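Local coordinates for pullulanase (Bacillus acidopullulyticus, PDB 2WAN), which hydrolyses the alpha-1,6-glucosidic bonds of pullulan and probably the branch points of starch-type polysaccharides, acting as a glycoside hydrolase of the alpha-amylase type, at residues S337-L342 with G363-Q368; T327-W332 with Y378-T383; T387-V392 with F565-P570. All coordinates share one frame; numbering follows the deposited sequence.

Contact 1: residues S337-L342 with G363-Q368; sequences SNVQLL and GTWKLQ
Val339 and Leu341 on strand 338-342 look across at Trp365 and Leu367 on strand 364-368, the two strands running the same way at 34° with their axes 8.2 Å apart at the closest. Strand 353-359 pairs with both, and the curl of the sheet of the carbohydrate-binding module 48 lets side chains two strands apart meet on its inside. Trp365 does most of the work. With its CG anti to the carbonyl carbon (chi1 -68°), the indole lies beneath residues 337-339 and offers them one face, while its NE1 makes a weak hydrogen bond to Ala333 O. Val339 CG2 sits almost straight above the five-membered ring, 3.4 Å from its centroid and 3° off the normal, a clear CH-pi contact. The six-membered ring runs on under the backbone, where Trp365 CZ3 is 3.5 Å from Val339 N and Trp365 CH2 is 3.5 Å from Asn338 CA. Ser337 O comes in at the ring's edge. Here Ser337 and Asn338 form a classic beta bulge opposite Thr383. Asn338 brings OD1 to 3.8 Å from Trp365 CZ3, while its ND2 is hydrogen-bonded to Glu356 OE1. Further along, Leu341 CD2 and Leu367 CD2 touch at 4.0 Å. No hydrogen bond crosses between the two segments, so what holds them to each other is packing on the indole face and between apolar side chains.

Contact 2: residues T327-W332 with Y378-T383; sequences TSFRVW and YLYQVT
Phe329 and Val331 on strand 327-332 face Tyr378 and Tyr380 on strand 378-383, the strands crossing at 42° in the same general direction with 9.9 Å between their axes. This is the aromatic part of the core of the carbohydrate-binding module 48, an immunoglobulin-like beta fold in which the two strands pack through their side chains instead of pairing. Phe329 turns an edge onto Tyr378 in a T-shaped stack: the centroids are 5.0 Å apart and the planes meet at 66°. Phe329 CE2 stands over the middle of the tyrosine ring, while Phe329 CD2 reaches Tyr378 CE2 at 3.7 Å. Tyr378 reaches this place with its CG wedged between the backbone N and the carbonyl carbon (chi1 75°), which brings the ring face round to the phenylalanine. Tyr380 is sandwiched. Over one face comes Val331, whose CB lies 4.0 Å from the ring centroid in a CH-pi contact; Val331 CG2 lies near Tyr380 CE2 and CD2. On the opposite face is Tyr378 CD2, 4.3 Å above the plane and set toward the rim. Tyr378 OH and Tyr380 OH both hydrogen-bond to Asp393 OD2. Sharing one carboxylate oxygen ties the two hydroxyls together and probably limits how the rings can shift. Leu341, from strand 338-344, packs on Phe329 and both tyrosines. At the phenol end of Tyr380, the OH lies near the plane of the Phe329 ring, at its edge, and is 3.8 Å from Phe329 CB.

Contact 3: residues T387-V392 with F565-P570; sequences TTQTAV and FDKIVP
Lys567 makes the polar grip of this contact. Its NZ donates to Thr390 O at 3.0 Å, arriving in the carbonyl plane with a C=O...N angle of 155°. The aliphatic part of the lysine is used as well: Gln389 crosses it at about a right angle, with Gln389 OE1 resting 3.6 Å from Lys567 CG. A bend at chi3 (-71°) turns the end of the lysine from the glutamine to the next carbonyl along the strand. Beside it, Ala391 CB packs against Ile568 CG1 at 3.6 Å, and Ile568 CD1 also lies against Ala391 CB, at 3.8 Å. One layer out, a water lies 2.7 Å from Thr390 OG1 and takes a weak bond from Lys567 NZ. Asp564 OD1 forms a long, weak ion pair with the ammonium and also accepts a hydrogen bond from Val392 N, so the residue just before the segment 565-570 serves both sides. The strand is held by its pairing with strand 377-383, through backbone bonds of Gln389 with Val382 and of Ala391 with Tyr380. The helix is finishing here, and Phe565 O accepts from both Ile568 N and Val569 N, the latter at 2.9 Å. Behind it, the Phe565 ring stacks on Tyr573. Together these make a domain interface: a strand of the carbohydrate-binding module 48 laid against a short helix of the alpha-amylase catalytic domain.

From the N terminus, strand 326-332 comes first and strand 338-344 follows directly. The chain returns through 353-359 to 364-370, closing contact 1, and then strand 377-383 closes contact 2 around it, so contact 1 is nested in the longer loop. Their centres are only 5 Å apart and they share one sheet: 326-332 pairs with 364-370, and 338-344 with 377-383. Contact 3 comes in series. It opens on strand 388-391, the neighbour of 377-383, and closes 173 residues later on helix 564-568. Contacts 1 and 2 thus lie together inside the carbohydrate-binding module 48 domain, while contact 3 joins that module to the catalytic domain.

Contact 1: residues S337-L342 with G363-Q368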
loop_
_atom_site.group_PDB
_atom_site.type_symbol
_atom_site.label_atom_id
_atom_site.label_comp_id
_atom_site.label_asym_id
_atom_site.label_seq_id
_atom_site.Cartn_x
_atom_site.Cartn_y
_atom_site.Cartn_z
ATOM N N SER A 337 12.747 -18.229 24.865
ATOM C CA SER A 337 13.085 -18.762 26.196
ATOM C C SER A 337 14.139 -17.889 26.883
ATOM O O SER A 337 14.227 -17.854 28.119
ATOM C CB SER A 337 13.577 -20.209 26.095
ATOM O OG SER A 337 14.758 -20.318 25.317
ATOM N N ASN A 338 14.937 -17.195 26.073
ATOM C CA ASN A 338 15.961 -16.290 26.577
ATOM C C ASN A 338 16.255 -15.184 25.576
ATOM O O ASN A 338 16.269 -15.433 24.367
ATOM C CB ASN A 338 17.259 -17.049 26.862
ATOM C CG ASN A 338 18.182 -16.285 27.789
ATOM O OD1 ASN A 338 17.749 -15.394 28.511
ATOM N ND2 ASN A 338 19.464 -16.631 27.766
ATOM N N VAL A 339 16.486 -13.975 26.089
ATOM C CA VAL A 339 17.016 -12.873 25.271
ATOM C C VAL A 339 18.183 -12.213 26.003
ATOM O O VAL A 339 18.059 -11.838 27.169
ATOM C CB VAL A 339 15.946 -11.800 24.918
ATOM C CG1 VAL A 339 16.551 -10.735 23.991
ATOM C CG2 VAL A 339 14.719 -12.417 24.248
ATOM N N GLN A 340 19.317 -12.100 25.320
ATOM C CA GLN A 340 20.455 -11.367 25.854
ATOM C C GLN A 340 20.768 -10.144 24.990
ATOM O O GLN A 340 20.527 -10.150 23.773
ATOM C CB GLN A 340 21.672 -12.278 25.922
ATOM C CG GLN A 340 21.440 -13.478 26.831
ATOM C CD GLN A 340 22.738 -14.116 27.271
ATOM O OE1 GLN A 340 23.102 -15.188 26.796
ATOM N NE2 GLN A 340 23.449 -13.450 28.172
ATOM N N LEU A 341 21.299 -9.112 25.640
ATOM C CA LEU A 341 21.823 -7.920 24.963
ATOM C C LEU A 341 23.322 -8.086 24.719
ATOM O O LEU A 341 24.082 -8.349 25.665
ATOM C CB LEU A 341 21.557 -6.672 25.827
ATOM C CG LEU A 341 22.092 -5.318 25.336
ATOM C CD1 LEU A 341 21.320 -4.868 24.081
ATOM C CD2 LEU A 341 21.977 -4.269 26.437
ATOM N N LEU A 342 23.745 -7.912 23.462
ATOM C CA LEU A 342 25.160 -7.940 23.100
ATOM C C LEU A 342 25.587 -6.514 22.794
ATOM O O LEU A 342 25.030 -5.875 21.896
ATOM C CB LEU A 342 25.430 -8.851 21.887
ATOM C CG LEU A 342 24.866 -10.283 21.955
ATOM C CD1 LEU A 342 25.259 -11.098 20.715
ATOM C CD2 LEU A 342 25.371 -10.964 23.201
ATOM N N GLY A 363 5.133 -10.223 26.763
ATOM C CA GLY A 363 6.064 -10.883 25.867
ATOM C C GLY A 363 7.323 -10.093 25.564
ATOM O O GLY A 363 8.166 -10.555 24.788
ATOM N N THR A 364 7.477 -8.927 26.193
ATOM C CA THR A 364 8.693 -8.141 25.997
ATOM C C THR A 364 9.822 -8.552 26.944
ATOM O O THR A 364 9.593 -9.154 27.998
ATOM C CB THR A 364 8.461 -6.608 26.101
ATOM O OG1 THR A 364 8.153 -6.242 27.458
ATOM C CG2 THR A 364 7.331 -6.155 25.168
ATOM N N TRP A 365 11.041 -8.210 26.539
ATOM C CA TRP A 365 12.232 -8.337 27.366
ATOM C C TRP A 365 12.845 -6.951 27.468
ATOM O O TRP A 365 12.876 -6.192 26.490
ATOM C CB TRP A 365 13.223 -9.315 26.736
ATOM C CG TRP A 365 12.754 -10.756 26.721
ATOM C CD1 TRP A 365 11.741 -11.289 25.971
ATOM C CD2 TRP A 365 13.309 -11.842 27.477
ATOM N NE1 TRP A 365 11.618 -12.642 26.226
ATOM C CE2 TRP A 365 12.574 -13.006 27.141
ATOM C CE3 TRP A 365 14.350 -11.942 28.412
ATOM C CZ2 TRP A 365 12.858 -14.262 27.702
ATOM C CZ3 TRP A 365 14.629 -13.193 28.972
ATOM C CH2 TRP A 365 13.882 -14.331 28.619
ATOM N N LYS A 366 13.343 -6.613 28.653
ATOM C CA LYS A 366 13.843 -5.268 28.889
ATOM C C LYS A 366 15.173 -5.266 29.622
ATOM O O LYS A 366 15.537 -6.242 30.293
ATOM C CB LYS A 366 12.820 -4.441 29.667
ATOM C CG LYS A 366 12.674 -4.860 31.141
ATOM C CD LYS A 366 11.753 -3.936 31.893
ATOM C CE LYS A 366 11.822 -4.208 33.398
ATOM N NZ LYS A 366 10.932 -3.283 34.158
ATOM N N LEU A 367 15.892 -4.155 29.505
ATOM C CA LEU A 367 17.099 -3.950 30.312
ATOM C C LEU A 367 17.507 -2.491 30.338
ATOM O O LEU A 367 17.522 -1.821 29.294
ATOM C CB LEU A 367 18.271 -4.794 29.798
ATOM C CG LEU A 367 19.507 -4.846 30.704
ATOM C CD1 LEU A 367 19.143 -5.540 32.034
ATOM C CD2 LEU A 367 20.640 -5.583 30.002
ATOM N N GLN A 368 17.829 -2.000 31.534
ATOM C CA GLN A 368 18.471 -0.698 31.667
ATOM C C GLN A 368 19.964 -0.912 31.901
ATOM O O GLN A 368 20.360 -1.686 32.775
ATOM C CB GLN A 368 17.851 0.114 32.809
ATOM C CG GLN A 368 18.343 1.558 32.861
ATOM C CD GLN A 368 17.743 2.355 34.003
ATOM O OE1 GLN A 368 18.428 3.159 34.643
ATOM N NE2 GLN A 368 16.461 2.137 34.269
#

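Contact 2: residues T327-W332 with Y378-T383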
loop_
_atom_site.group_PDB
_atom_site.type_symbol
_atom_site.label_atom_id
_atom_site.label_comp_id
_atom_site.label_asym_id
_atom_site.label_seq_id
_atom_site.Cartn_x
_atom_site.Cartn_y
_atom_site.Cartn_z
ATOM N N THR A 327 21.065 3.859 29.113
ATOM C CA THR A 327 20.229 3.512 27.952
ATOM C C THR A 327 19.332 2.321 28.326
ATOM O O THR A 327 19.797 1.352 28.916
ATOM C CB THR A 327 21.089 3.211 26.685
ATOM O OG1 THR A 327 21.795 4.389 26.277
ATOM C CG2 THR A 327 20.209 2.740 25.525
ATOM N N SER A 328 18.046 2.414 28.003
ATOM C CA SER A 328 17.107 1.312 28.228
ATOM C C SER A 328 16.754 0.653 26.901
ATOM O O SER A 328 16.596 1.343 25.881
ATOM C CB SER A 328 15.829 1.816 28.892
ATOM O OG SER A 328 16.124 2.346 30.178
ATOM N N PHE A 329 16.615 -0.672 26.942
ATOM C CA PHE A 329 16.352 -1.486 25.757
ATOM C C PHE A 329 15.075 -2.261 26.012
ATOM O O PHE A 329 14.803 -2.678 27.147
ATOM C CB PHE A 329 17.498 -2.460 25.490
ATOM C CG PHE A 329 18.839 -1.790 25.300
ATOM C CD1 PHE A 329 19.601 -1.378 26.399
ATOM C CD2 PHE A 329 19.344 -1.577 24.012
ATOM C CE1 PHE A 329 20.845 -0.765 26.216
ATOM C CE2 PHE A 329 20.591 -0.973 23.816
ATOM C CZ PHE A 329 21.345 -0.562 24.928
ATOM N N ARG A 330 14.275 -2.432 24.961
ATOM C CA ARG A 330 13.071 -3.256 25.052
ATOM C C ARG A 330 12.758 -3.866 23.704
ATOM O O ARG A 330 12.807 -3.173 22.675
ATOM C CB ARG A 330 11.857 -2.474 25.570
ATOM C CG ARG A 330 10.691 -3.418 25.970
ATOM C CD ARG A 330 9.449 -2.680 26.438
ATOM N NE ARG A 330 9.625 -2.004 27.730
ATOM C CZ ARG A 330 9.314 -2.537 28.913
ATOM N NH1 ARG A 330 8.823 -3.766 28.990
ATOM N NH2 ARG A 330 9.494 -1.835 30.022
ATOM N N VAL A 331 12.477 -5.170 23.716
ATOM C CA VAL A 331 12.177 -5.930 22.492
ATOM C C VAL A 331 11.012 -6.884 22.752
ATOM O O VAL A 331 10.906 -7.464 23.845
ATOM C CB VAL A 331 13.433 -6.710 21.969
ATOM C CG1 VAL A 331 13.904 -7.780 22.987
ATOM C CG2 VAL A 331 13.172 -7.339 20.591
ATOM N N TRP A 332 10.131 -7.035 21.758
ATOM C CA TRP A 332 9.001 -7.958 21.853
ATOM C C TRP A 332 9.398 -9.330 21.318
ATOM O O TRP A 332 9.702 -9.478 20.135
ATOM C CB TRP A 332 7.798 -7.400 21.073
ATOM C CG TRP A 332 6.509 -8.173 21.286
ATOM C CD1 TRP A 332 5.788 -8.279 22.447
ATOM C CD2 TRP A 332 5.799 -8.924 20.298
ATOM N NE1 TRP A 332 4.665 -9.066 22.237
ATOM C CE2 TRP A 332 4.650 -9.468 20.925
ATOM C CE3 TRP A 332 6.013 -9.180 18.933
ATOM C CZ2 TRP A 332 3.722 -10.264 20.232
ATOM C CZ3 TRP A 332 5.098 -9.974 18.248
ATOM C CH2 TRP A 332 3.966 -10.507 18.901
ATOM N N TYR A 378 25.001 -2.597 19.122
ATOM C CA TYR A 378 24.364 -3.695 19.839
ATOM C C TYR A 378 23.568 -4.636 18.950
ATOM O O TYR A 378 23.217 -4.317 17.798
ATOM C CB TYR A 378 23.449 -3.182 20.962
ATOM C CG TYR A 378 22.096 -2.575 20.549
ATOM C CD1 TYR A 378 22.027 -1.341 19.896
ATOM C CD2 TYR A 378 20.890 -3.230 20.859
ATOM C CE1 TYR A 378 20.797 -0.776 19.548
ATOM C CE2 TYR A 378 19.644 -2.670 20.518
ATOM C CZ TYR A 378 19.614 -1.440 19.871
ATOM O OH TYR A 378 18.426 -0.855 19.551
ATOM N N LEU A 379 23.338 -5.819 19.502
ATOM C CA LEU A 379 22.475 -6.830 18.902
ATOM C C LEU A 379 21.680 -7.475 20.013
ATOM O O LEU A 379 22.101 -7.447 21.195
ATOM C CB LEU A 379 23.305 -7.923 18.229
ATOM C CG LEU A 379 24.017 -7.588 16.915
ATOM C CD1 LEU A 379 25.001 -8.684 16.527
ATOM C CD2 LEU A 379 22.986 -7.338 15.798
ATOM N N TYR A 380 20.531 -8.051 19.648
ATOM C CA TYR A 380 19.821 -8.996 20.537
ATOM C C TYR A 380 20.178 -10.428 20.182
ATOM O O TYR A 380 20.234 -10.795 19.013
ATOM C CB TYR A 380 18.290 -8.814 20.470
ATOM C CG TYR A 380 17.810 -7.439 20.891
ATOM C CD1 TYR A 380 18.151 -6.906 22.144
ATOM C CD2 TYR A 380 16.985 -6.680 20.053
ATOM C CE1 TYR A 380 17.704 -5.643 22.534
ATOM C CE2 TYR A 380 16.511 -5.431 20.448
ATOM C CZ TYR A 380 16.893 -4.911 21.678
ATOM O OH TYR A 380 16.450 -3.673 22.065
ATOM N N GLN A 381 20.418 -11.236 21.211
ATOM C CA GLN A 381 20.645 -12.656 21.027
ATOM C C GLN A 381 19.411 -13.386 21.556
ATOM O O GLN A 381 19.084 -13.316 22.746
ATOM C CB GLN A 381 21.926 -13.079 21.740
ATOM C CG GLN A 381 22.288 -14.555 21.502
ATOM C CD GLN A 381 23.596 -14.937 22.170
ATOM O OE1 GLN A 381 24.617 -15.085 21.510
ATOM N NE2 GLN A 381 23.571 -15.067 23.486
ATOM N N VAL A 382 18.695 -14.034 20.644
ATOM C CA VAL A 382 17.362 -14.544 20.940
ATOM C C VAL A 382 17.339 -16.053 20.798
ATOM O O VAL A 382 17.661 -16.587 19.731
ATOM C CB VAL A 382 16.288 -13.938 19.981
ATOM C CG1 VAL A 382 14.903 -14.431 20.352
ATOM C CG2 VAL A 382 16.324 -12.401 20.011
ATOM N N THR A 383 16.959 -16.727 21.885
ATOM C CA THR A 383 16.791 -18.173 21.890
ATOM C C THR A 383 15.305 -18.501 21.777
ATOM O O THR A 383 14.513 -18.134 22.650
ATOM C CB THR A 383 17.395 -18.818 23.167
ATOM O OG1 THR A 383 18.791 -18.476 23.253
ATOM C CG2 THR A 383 17.234 -20.344 23.116
#

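Contact 3: residues T387-V392 with F565-P570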
loop_
_atom_site.group_PDB
_atom_site.type_symbol
_atom_site.label_atom_id
_atom_site.label_comp_id
_atom_site.label_asym_id
_atom_site.label_seq_id
_atom_site.Cartn_x
_atom_site.Cartn_y
_atom_site.Cartn_z
ATOM N N THR A 387 16.974 -23.155 19.109
ATOM C CA THR A 387 18.000 -22.407 18.372
ATOM C C THR A 387 18.235 -20.962 18.851
ATOM O O THR A 387 17.324 -20.310 19.373
ATOM C CB THR A 387 17.728 -22.440 16.847
ATOM O OG1 THR A 387 16.801 -21.410 16.489
ATOM C CG2 THR A 387 17.154 -23.789 16.441
ATOM N N THR A 388 19.467 -20.479 18.675
ATOM C CA THR A 388 19.822 -19.125 19.108
ATOM C C THR A 388 20.398 -18.352 17.925
ATOM O O THR A 388 21.288 -18.838 17.224
ATOM C CB THR A 388 20.842 -19.168 20.263
ATOM O OG1 THR A 388 20.248 -19.819 21.391
ATOM C CG2 THR A 388 21.260 -17.755 20.687
ATOM N N GLN A 389 19.863 -17.159 17.682
ATOM C CA GLN A 389 20.407 -16.291 16.646
ATOM C C GLN A 389 20.520 -14.869 17.162
ATOM O O GLN A 389 19.942 -14.537 18.198
ATOM C CB GLN A 389 19.507 -16.312 15.405
ATOM C CG GLN A 389 19.203 -17.720 14.849
ATOM C CD GLN A 389 18.403 -17.660 13.558
ATOM O OE1 GLN A 389 18.924 -17.265 12.514
ATOM N NE2 GLN A 389 17.143 -18.061 13.623
ATOM N N THR A 390 21.258 -14.030 16.430
ATOM C CA THR A 390 21.346 -12.606 16.772
ATOM C C THR A 390 20.540 -11.791 15.766
ATOM O O THR A 390 20.394 -12.186 14.600
ATOM C CB THR A 390 22.798 -12.086 16.805
ATOM O OG1 THR A 390 23.405 -12.311 15.535
ATOM C CG2 THR A 390 23.612 -12.814 17.877
ATOM N N ALA A 391 20.039 -10.648 16.214
ATOM C CA ALA A 391 19.227 -9.785 15.349
ATOM C C ALA A 391 19.501 -8.320 15.678
ATOM O O ALA A 391 19.786 -7.958 16.829
ATOM C CB ALA A 391 17.746 -10.106 15.514
ATOM N N VAL A 392 19.448 -7.493 14.642
ATOM C CA VAL A 392 19.440 -6.040 14.807
ATOM C C VAL A 392 18.038 -5.637 15.293
ATOM O O VAL A 392 17.021 -6.158 14.816
ATOM C CB VAL A 392 19.827 -5.326 13.473
ATOM C CG1 VAL A 392 19.704 -3.773 13.599
ATOM C CG2 VAL A 392 21.231 -5.719 13.037
ATOM N N PHE A 565 13.058 -9.661 11.809
ATOM C CA PHE A 565 11.718 -10.090 12.236
ATOM C C PHE A 565 11.654 -11.597 12.534
ATOM O O PHE A 565 11.168 -11.993 13.598
ATOM C CB PHE A 565 10.660 -9.742 11.174
ATOM C CG PHE A 565 10.337 -8.253 11.070
ATOM C CD1 PHE A 565 10.316 -7.441 12.193
ATOM C CD2 PHE A 565 9.991 -7.697 9.838
ATOM C CE1 PHE A 565 10.009 -6.082 12.099
ATOM C CE2 PHE A 565 9.674 -6.348 9.730
ATOM C CZ PHE A 565 9.683 -5.542 10.864
ATOM N N ASP A 566 12.139 -12.420 11.602
ATOM C CA ASP A 566 12.027 -13.881 11.717
ATOM C C ASP A 566 12.990 -14.441 12.743
ATOM O O ASP A 566 12.731 -15.504 13.314
ATOM C CB ASP A 566 12.230 -14.592 10.369
ATOM C CG ASP A 566 10.911 -14.864 9.642
ATOM O OD1 ASP A 566 9.837 -14.669 10.255
ATOM O OD2 ASP A 566 10.957 -15.246 8.449
ATOM N N LYS A 567 14.088 -13.722 12.990
ATOM C CA LYS A 567 15.028 -14.140 14.041
ATOM C C LYS A 567 14.523 -13.816 15.461
ATOM O O LYS A 567 14.984 -14.406 16.439
ATOM C CB LYS A 567 16.441 -13.578 13.781
ATOM C CG LYS A 567 17.101 -14.163 12.519
ATOM C CD LYS A 567 18.549 -13.686 12.303
ATOM C CE LYS A 567 18.681 -12.219 11.884
ATOM N NZ LYS A 567 20.133 -11.885 11.669
ATOM N N ILE A 568 13.571 -12.896 15.582
ATOM C CA ILE A 568 13.062 -12.490 16.894
ATOM C C ILE A 568 11.734 -13.183 17.222
ATOM O O ILE A 568 11.570 -13.716 18.324
ATOM C CB ILE A 568 12.962 -10.939 17.017
ATOM C CG1 ILE A 568 14.345 -10.315 16.778
ATOM C CG2 ILE A 568 12.384 -10.513 18.400
ATOM C CD1 ILE A 568 14.340 -8.800 16.649
ATOM N N VAL A 569 10.795 -13.168 16.275
ATOM C CA VAL A 569 9.487 -13.814 16.456
ATOM C C VAL A 569 9.169 -14.604 15.175
ATOM O O VAL A 569 8.516 -14.068 14.261
ATOM C CB VAL A 569 8.340 -12.803 16.748
ATOM C CG1 VAL A 569 7.109 -13.530 17.301
ATOM C CG2 VAL A 569 8.770 -11.720 17.747
ATOM N N PRO A 570 9.650 -15.868 15.096
ATOM C CA PRO A 570 9.583 -16.672 13.877
ATOM C C PRO A 570 8.225 -16.639 13.175
ATOM O O PRO A 570 7.188 -16.963 13.775
ATOM C CB PRO A 570 9.956 -18.081 14.373
ATOM C CG PRO A 570 10.971 -17.794 15.448
ATOM C CD PRO A 570 10.432 -16.561 16.149
HETATM O O HOH W 1 22.911 -10.815 13.288
#